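Local coordinates for putative type VI secretion protein (Escherichia coli, PDB 4HH5) that forms the N-terminal domain of the ClpV1 ATPase of a type VI secretion system, a ClpA/ClpB-family protein that probably binds and hydrolyses ATP, at residues Gly51-Asp63 with Leu145-Glu158. Sequence-based numbering, arbitrary orientation.
Sequences GEGDLTVLGRRYD and LQRLSPLLDAQSDE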
ATOM      1  N   GLY A  51      -8.963  -7.491   1.018  1.00 20.25           N
ATOM      2  CA  GLY A  51     -10.230  -6.829   0.723  1.00 20.10           C
ATOM      3  C   GLY A  51     -11.176  -6.428   1.832  1.00 23.98           C
ATOM      4  O   GLY A  51     -12.395  -6.506   1.649  1.00 23.59           O
ATOM      5  N   GLU A  52     -10.642  -5.989   2.974  1.00 20.00           N
ATOM      6  CA  GLU A  52     -11.458  -5.541   4.103  1.00 19.43           C
ATOM      7  C   GLU A  52     -10.875  -4.265   4.733  1.00 22.02           C
ATOM      8  O   GLU A  52     -11.391  -3.794   5.742  1.00 22.32           O
ATOM      9  CB  GLU A  52     -11.627  -6.659   5.169  1.00 21.31           C
ATOM     10  CG  GLU A  52     -12.455  -7.875   4.761  1.00 35.06           C
ATOM     11  CD  GLU A  52     -13.866  -7.672   4.231  1.00 58.29           C
ATOM     12  OE1 GLU A  52     -14.353  -8.584   3.523  1.00 46.66           O
ATOM     13  OE2 GLU A  52     -14.481  -6.616   4.505  1.00 57.88           O
ATOM     14  N   GLY A  53      -9.829  -3.709   4.121  1.00 16.78           N
ATOM     15  CA  GLY A  53      -9.143  -2.522   4.625  1.00 16.52           C
ATOM     16  C   GLY A  53      -9.654  -1.192   4.118  1.00 18.58           C
ATOM     17  O   GLY A  53     -10.732  -1.117   3.513  1.00 16.88           O
ATOM     18  N   ASP A  54      -8.863  -0.122   4.364  1.00 14.63           N
ATOM     19  CA  ASP A  54      -9.235   1.235   3.970  1.00 14.16           C
ATOM     20  C   ASP A  54      -9.525   1.384   2.485  1.00 17.84           C
ATOM     21  O   ASP A  54     -10.501   2.040   2.142  1.00 16.55           O
ATOM     22  CB  ASP A  54      -8.221   2.290   4.467  1.00 15.34           C
ATOM     23  CG  ASP A  54      -7.930   2.268   5.966  1.00 19.84           C
ATOM     24  OD1 ASP A  54      -8.798   1.810   6.737  1.00 20.21           O
ATOM     25  OD2 ASP A  54      -6.878   2.785   6.371  1.00 18.60           O
ATOM     26  N   LEU A  55      -8.713   0.751   1.613  1.00 15.92           N
ATOM     27  CA  LEU A  55      -8.879   0.813   0.156  1.00 16.76           C
ATOM     28  C   LEU A  55     -10.239   0.297  -0.304  1.00 18.89           C
ATOM     29  O   LEU A  55     -10.894   0.952  -1.121  1.00 18.23           O
ATOM     30  CB  LEU A  55      -7.767   0.033  -0.565  1.00 17.80           C
ATOM     31  CG  LEU A  55      -6.366   0.631  -0.586  1.00 24.83           C
ATOM     32  CD1 LEU A  55      -5.397  -0.342  -1.243  1.00 25.07           C
ATOM     33  CD2 LEU A  55      -6.326   1.957  -1.361  1.00 30.43           C
ATOM     34  N   THR A  56     -10.647  -0.884   0.209  1.00 14.82           N
ATOM     35  CA  THR A  56     -11.934  -1.524  -0.108  1.00 14.84           C
ATOM     36  C   THR A  56     -13.109  -0.661   0.352  1.00 17.00           C
ATOM     37  O   THR A  56     -14.075  -0.507  -0.398  1.00 16.14           O
ATOM     38  CB  THR A  56     -11.984  -2.955   0.471  1.00 25.16           C
ATOM     39  OG1 THR A  56     -10.932  -3.711  -0.130  1.00 26.00           O
ATOM     40  CG2 THR A  56     -13.333  -3.649   0.233  1.00 23.84           C
ATOM     41  N   VAL A  57     -13.019  -0.092   1.563  1.00 13.72           N
ATOM     42  CA  VAL A  57     -14.054   0.797   2.132  1.00 13.61           C
ATOM     43  C   VAL A  57     -14.258   2.029   1.219  1.00 17.51           C
ATOM     44  O   VAL A  57     -15.399   2.396   0.913  1.00 17.01           O
ATOM     45  CB  VAL A  57     -13.726   1.179   3.604  1.00 17.85           C
ATOM     46  CG1 VAL A  57     -14.628   2.305   4.119  1.00 17.55           C
ATOM     47  CG2 VAL A  57     -13.827  -0.048   4.514  1.00 17.75           C
ATOM     48  N   LEU A  58     -13.157   2.641   0.778  1.00 14.83           N
ATOM     49  CA  LEU A  58     -13.183   3.809  -0.106  1.00 14.96           C
ATOM     50  C   LEU A  58     -13.740   3.460  -1.486  1.00 20.28           C
ATOM     51  O   LEU A  58     -14.598   4.190  -1.993  1.00 19.43           O
ATOM     52  CB  LEU A  58     -11.798   4.469  -0.187  1.00 15.08           C
ATOM     53  CG  LEU A  58     -11.287   5.076   1.131  1.00 20.31           C
ATOM     54  CD1 LEU A  58      -9.808   5.393   1.048  1.00 20.41           C
ATOM     55  CD2 LEU A  58     -12.076   6.304   1.537  1.00 23.35           C
ATOM     56  N   GLY A  59     -13.326   2.304  -2.022  1.00 19.21           N
ATOM     57  CA  GLY A  59     -13.809   1.773  -3.295  1.00 19.04           C
ATOM     58  C   GLY A  59     -15.308   1.565  -3.292  1.00 22.37           C
ATOM     59  O   GLY A  59     -15.996   1.937  -4.247  1.00 22.07           O
ATOM     60  N   ARG A  60     -15.831   1.007  -2.190  1.00 18.71           N
ATOM     61  CA  ARG A  60     -17.263   0.784  -2.004  1.00 19.83           C
ATOM     62  C   ARG A  60     -18.003   2.128  -1.882  1.00 24.21           C
ATOM     63  O   ARG A  60     -19.007   2.337  -2.567  1.00 24.46           O
ATOM     64  CB  ARG A  60     -17.516  -0.117  -0.772  1.00 21.34           C
ATOM     65  CG  ARG A  60     -19.004  -0.338  -0.477  1.00 36.32           C
ATOM     66  CD  ARG A  60     -19.273  -1.451   0.515  1.00 47.04           C
ATOM     67  NE  ARG A  60     -18.857  -1.096   1.874  1.00 57.07           N
ATOM     68  CZ  ARG A  60     -17.815  -1.631   2.502  1.00 69.07           C
ATOM     69  NH1 ARG A  60     -17.076  -2.561   1.906  1.00 60.85           N
ATOM     70  NH2 ARG A  60     -17.509  -1.249   3.735  1.00 44.18           N
ATOM     71  N   ARG A  61     -17.493   3.044  -1.041  1.00 20.46           N
ATOM     72  CA  ARG A  61     -18.112   4.358  -0.848  1.00 20.83           C
ATOM     73  C   ARG A  61     -18.185   5.203  -2.143  1.00 23.22           C
ATOM     74  O   ARG A  61     -19.200   5.863  -2.397  1.00 21.80           O
ATOM     75  CB  ARG A  61     -17.369   5.145   0.240  1.00 21.77           C
ATOM     76  CG  ARG A  61     -18.047   6.462   0.589  1.00 31.60           C
ATOM     77  CD  ARG A  61     -18.540   6.442   2.012  1.00 46.36           C
ATOM     78  NE  ARG A  61     -19.678   7.329   2.252  1.00 55.09           N
ATOM     79  CZ  ARG A  61     -19.592   8.650   2.389  1.00 72.02           C
ATOM     80  NH1 ARG A  61     -20.678   9.370   2.623  1.00 60.04           N
ATOM     81  NH2 ARG A  61     -18.417   9.260   2.271  1.00 60.84           N
ATOM     82  N   TYR A  62     -17.091   5.216  -2.916  1.00 19.27           N
ATOM     83  CA  TYR A  62     -16.973   6.025  -4.131  1.00 18.95           C
ATOM     84  C   TYR A  62     -17.238   5.281  -5.432  1.00 22.46           C
ATOM     85  O   TYR A  62     -16.980   5.809  -6.508  1.00 22.33           O
ATOM     86  CB  TYR A  62     -15.662   6.819  -4.128  1.00 20.42           C
ATOM     87  CG  TYR A  62     -15.657   7.813  -2.992  1.00 23.28           C
ATOM     88  CD1 TYR A  62     -16.396   8.991  -3.068  1.00 26.33           C
ATOM     89  CD2 TYR A  62     -15.015   7.523  -1.791  1.00 24.02           C
ATOM     90  CE1 TYR A  62     -16.458   9.876  -1.996  1.00 28.35           C
ATOM     91  CE2 TYR A  62     -15.071   8.401  -0.710  1.00 24.64           C
ATOM     92  CZ  TYR A  62     -15.802   9.573  -0.813  1.00 34.52           C
ATOM     93  OH  TYR A  62     -15.858  10.442   0.247  1.00 37.80           O
ATOM     94  N   ASP A  63     -17.801   4.075  -5.318  1.00 18.73           N
ATOM     95  CA  ASP A  63     -18.208   3.213  -6.421  1.00 18.51           C
ATOM     96  C   ASP A  63     -17.138   3.000  -7.490  1.00 21.56           C
ATOM     97  O   ASP A  63     -17.394   3.150  -8.685  1.00 21.97           O
ATOM     98  CB  ASP A  63     -19.555   3.672  -7.013  1.00 20.50           C
ATOM     99  CG  ASP A  63     -20.292   2.563  -7.732  1.00 27.51           C
ATOM    100  OD1 ASP A  63     -20.323   1.425  -7.198  1.00 28.54           O
ATOM    101  OD2 ASP A  63     -20.823   2.822  -8.832  1.00 26.59           O
ATOM    102  N   LEU A 145      -9.184  12.371   2.406  1.00 15.51           N
ATOM    103  CA  LEU A 145      -8.879  11.132   3.140  1.00 15.00           C
ATOM    104  C   LEU A 145      -8.895  11.342   4.646  1.00 18.64           C
ATOM    105  O   LEU A 145      -9.401  10.495   5.389  1.00 17.08           O
ATOM    106  CB  LEU A 145      -7.523  10.552   2.695  1.00 14.80           C
ATOM    107  CG  LEU A 145      -7.453  10.060   1.255  1.00 19.02           C
ATOM    108  CD1 LEU A 145      -6.036   9.735   0.876  1.00 19.35           C
ATOM    109  CD2 LEU A 145      -8.385   8.878   1.015  1.00 20.41           C
ATOM    110  N   GLN A 146      -8.347  12.479   5.086  1.00 17.14           N
ATOM    111  CA  GLN A 146      -8.279  12.885   6.490  1.00 18.07           C
ATOM    112  C   GLN A 146      -9.696  13.051   7.060  1.00 20.45           C
ATOM    113  O   GLN A 146      -9.988  12.543   8.144  1.00 20.17           O
ATOM    114  CB  GLN A 146      -7.520  14.214   6.570  1.00 20.05           C
ATOM    115  CG  GLN A 146      -6.766  14.435   7.855  1.00 40.59           C
ATOM    116  CD  GLN A 146      -6.234  15.840   7.866  1.00 61.07           C
ATOM    117  OE1 GLN A 146      -5.228  16.157   7.223  1.00 53.62           O
ATOM    118  NE2 GLN A 146      -6.956  16.725   8.528  1.00 55.53           N
ATOM    119  N   ARG A 147     -10.585  13.721   6.297  1.00 16.47           N
ATOM    120  CA  ARG A 147     -11.981  13.965   6.666  1.00 16.84           C
ATOM    121  C   ARG A 147     -12.779  12.672   6.755  1.00 19.54           C
ATOM    122  O   ARG A 147     -13.752  12.621   7.506  1.00 18.37           O
ATOM    123  CB  ARG A 147     -12.654  14.916   5.664  1.00 18.98           C
ATOM    124  CG  ARG A 147     -12.124  16.350   5.723  1.00 28.12           C
ATOM    125  CD  ARG A 147     -12.485  17.144   4.472  1.00 37.25           C
ATOM    126  NE  ARG A 147     -13.934  17.305   4.314  1.00 40.84           N
ATOM    127  CZ  ARG A 147     -14.525  17.710   3.194  1.00 60.96           C
ATOM    128  NH1 ARG A 147     -13.801  18.001   2.120  1.00 52.29           N
ATOM    129  NH2 ARG A 147     -15.845  17.828   3.141  1.00 47.07           N
ATOM    130  N   LEU A 148     -12.371  11.637   5.977  1.00 15.23           N
ATOM    131  CA  LEU A 148     -13.010  10.315   5.942  1.00 15.14           C
ATOM    132  C   LEU A 148     -12.616   9.362   7.084  1.00 19.04           C
ATOM    133  O   LEU A 148     -13.164   8.261   7.155  1.00 18.24           O
ATOM    134  CB  LEU A 148     -12.800   9.641   4.571  1.00 14.75           C
ATOM    135  CG  LEU A 148     -13.652  10.227   3.433  1.00 18.91           C
ATOM    136  CD1 LEU A 148     -13.058   9.878   2.088  1.00 19.39           C
ATOM    137  CD2 LEU A 148     -15.109   9.767   3.532  1.00 20.18           C
ATOM    138  N   SER A 149     -11.703   9.780   7.987  1.00 16.49           N
ATOM    139  CA  SER A 149     -11.286   8.960   9.141  1.00 17.59           C
ATOM    140  C   SER A 149     -12.482   8.361   9.947  1.00 21.18           C
ATOM    141  O   SER A 149     -12.438   7.164  10.200  1.00 20.33           O
ATOM    142  CB  SER A 149     -10.351   9.741  10.062  1.00 25.30           C
ATOM    143  OG  SER A 149      -9.239  10.252   9.345  1.00 41.74           O
ATOM    144  N   PRO A 150     -13.574   9.105  10.301  1.00 18.23           N
ATOM    145  CA  PRO A 150     -14.695   8.463  11.033  1.00 18.15           C
ATOM    146  C   PRO A 150     -15.354   7.303  10.287  1.00 21.51           C
ATOM    147  O   PRO A 150     -15.759   6.332  10.923  1.00 21.58           O
ATOM    148  CB  PRO A 150     -15.700   9.610  11.230  1.00 19.76           C
ATOM    149  CG  PRO A 150     -14.888  10.844  11.125  1.00 24.21           C
ATOM    150  CD  PRO A 150     -13.839  10.545  10.106  1.00 19.65           C
ATOM    151  N   LEU A 151     -15.468   7.401   8.954  1.00 19.23           N
ATOM    152  CA  LEU A 151     -16.068   6.342   8.143  1.00 19.86           C
ATOM    153  C   LEU A 151     -15.146   5.121   8.094  1.00 21.51           C
ATOM    154  O   LEU A 151     -15.610   3.990   8.278  1.00 19.79           O
ATOM    155  CB  LEU A 151     -16.377   6.839   6.723  1.00 20.84           C
ATOM    156  CG  LEU A 151     -17.016   5.788   5.828  1.00 27.43           C
ATOM    157  CD1 LEU A 151     -18.509   5.996   5.714  1.00 28.40           C
ATOM    158  CD2 LEU A 151     -16.293   5.684   4.510  1.00 31.11           C
ATOM    159  N   LEU A 152     -13.843   5.355   7.871  1.00 17.69           N
ATOM    160  CA  LEU A 152     -12.834   4.292   7.823  1.00 18.43           C
ATOM    161  C   LEU A 152     -12.782   3.568   9.163  1.00 23.50           C
ATOM    162  O   LEU A 152     -12.730   2.343   9.193  1.00 21.63           O
ATOM    163  CB  LEU A 152     -11.443   4.863   7.476  1.00 18.58           C
ATOM    164  CG  LEU A 152     -11.270   5.414   6.068  1.00 23.33           C
ATOM    165  CD1 LEU A 152      -9.914   6.008   5.916  1.00 23.30           C
ATOM    166  CD2 LEU A 152     -11.492   4.327   4.996  1.00 25.10           C
ATOM    167  N   ASP A 153     -12.884   4.329  10.273  1.00 21.86           N
ATOM    168  CA  ASP A 153     -12.882   3.744  11.611  1.00 22.78           C
ATOM    169  C   ASP A 153     -14.165   2.940  11.910  1.00 27.61           C
ATOM    170  O   ASP A 153     -14.149   2.059  12.767  1.00 28.71           O
ATOM    171  CB  ASP A 153     -12.576   4.814  12.673  1.00 25.24           C
ATOM    172  CG  ASP A 153     -11.123   5.281  12.686  1.00 38.78           C
ATOM    173  OD1 ASP A 153     -10.281   4.646  12.002  1.00 39.02           O
ATOM    174  OD2 ASP A 153     -10.821   6.257  13.403  1.00 48.16           O
ATOM    175  N   ALA A 154     -15.259   3.206  11.178  1.00 22.67           N
ATOM    176  CA  ALA A 154     -16.500   2.463  11.379  1.00 22.93           C
ATOM    177  C   ALA A 154     -16.600   1.218  10.478  1.00 26.12           C
ATOM    178  O   ALA A 154     -17.296   0.271  10.836  1.00 25.38           O
ATOM    179  CB  ALA A 154     -17.696   3.369  11.134  1.00 23.50           C
ATOM    180  N   GLN A 155     -15.914   1.218   9.314  1.00 20.76           N
ATOM    181  CA  GLN A 155     -16.059   0.138   8.329  1.00 19.46           C
ATOM    182  C   GLN A 155     -14.836  -0.724   7.998  1.00 21.35           C
ATOM    183  O   GLN A 155     -14.999  -1.822   7.474  1.00 20.90           O
ATOM    184  CB  GLN A 155     -16.634   0.726   7.025  1.00 20.49           C
ATOM    185  CG  GLN A 155     -17.951   1.491   7.189  1.00 27.80           C
ATOM    186  CD  GLN A 155     -18.552   1.921   5.872  1.00 40.65           C
ATOM    187  OE1 GLN A 155     -18.097   1.539   4.795  1.00 33.47           O
ATOM    188  NE2 GLN A 155     -19.620   2.696   5.931  1.00 35.86           N
ATOM    189  N   SER A 156     -13.628  -0.215   8.214  1.00 16.96           N
ATOM    190  CA  SER A 156     -12.403  -0.925   7.844  1.00 17.05           C
ATOM    191  C   SER A 156     -11.933  -1.879   8.933  1.00 22.23           C
ATOM    192  O   SER A 156     -12.091  -1.577  10.109  1.00 20.64           O
ATOM    193  CB  SER A 156     -11.302   0.087   7.527  1.00 18.03           C
ATOM    194  OG  SER A 156     -10.062  -0.519   7.211  1.00 18.87           O
ATOM    195  N   ASP A 157     -11.292  -2.999   8.536  1.00 20.93           N
ATOM    196  CA  ASP A 157     -10.686  -3.961   9.471  1.00 22.55           C
ATOM    197  C   ASP A 157      -9.413  -3.357  10.105  1.00 28.36           C
ATOM    198  O   ASP A 157      -8.884  -3.913  11.066  1.00 28.72           O
ATOM    199  CB  ASP A 157     -10.353  -5.289   8.760  1.00 25.72           C
ATOM    200  CG  ASP A 157     -11.432  -6.360   8.853  1.00 42.87           C
ATOM    201  OD1 ASP A 157     -12.584  -6.019   9.204  1.00 45.62           O
ATOM    202  OD2 ASP A 157     -11.129  -7.532   8.557  1.00 51.17           O
ATOM    203  N   GLU A 158      -8.936  -2.208   9.571  1.00 25.86           N
ATOM    204  CA  GLU A 158      -7.760  -1.465  10.064  1.00 25.89           C
ATOM    205  C   GLU A 158      -8.133  -0.412  11.139  1.00 34.22           C
ATOM    206  O   GLU A 158      -7.299   0.416  11.522  1.00 33.21           O
ATOM    207  CB  GLU A 158      -7.059  -0.756   8.897  1.00 26.25           C
ATOM    208  CG  GLU A 158      -6.600  -1.675   7.789  1.00 28.73           C
ATOM    209  CD  GLU A 158      -5.852  -0.926   6.709  1.00 30.17           C
ATOM    210  OE1 GLU A 158      -4.671  -0.582   6.933  1.00 23.70           O
ATOM    211  OE2 GLU A 158      -6.453  -0.667   5.644  1.00 21.35           O
TER
HETATM  212  O   HOH W   1     -14.290  -3.754   5.604  1.00 30.29           O
HETATM  213  O   HOH W   2     -17.853   2.167   2.231  1.00 28.20           O
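Asp54, in the first turn of helix 54-61, meets Leu152, Ser156 and Glu158 atom by atom. Its CB touches Glu158 OE2 (3.6 Å) and Leu152 CD2; its CG is 3.3 Å from that OE2. Its OD1 accepts from Ser156 OG (2.7 Å) on the anti side, well out of the carboxylate plane, while OD2 turns to Arg114 in a salt bridge and to the backbone N of Val116. Ser156 OG can reach Asp54 because it stands anti to its own backbone N (chi1 178°); it also accepts from Glu158 N, closing an ST turn. Glu158 OE2 takes the Asp54 backbone N-H almost straight (N to OE2 2.8 Å, 175°), so a carboxylate covers the N-terminal end of helix 54-61. The Asp54 and Glu158 carboxylates stack, an acidic pair that Arg114 probably eases, and Ser115 OG is a further partner of Glu158 OE2. Alongside, Asp157 N bonds to Glu52 O at 2.9 Å. Further along, Val57 CG1 touches Leu151 CD2 and Leu152 CD2 (3.8 Å each), and Leu58 CD2 touches Leu148 CD1. Arg60 NH2 approaches Gln155 OE1 from above its carbonyl plane (3.0 Å), and a water links the same oxygen to Val57 O. Within this Clp N-terminal domain, helices 54-61 and 149-155 cross at 112° with axes 9.8 Å apart; helix 115-124 packs against Leu58, Leu145 and Leu152, and Leu55 faces helix 40-50.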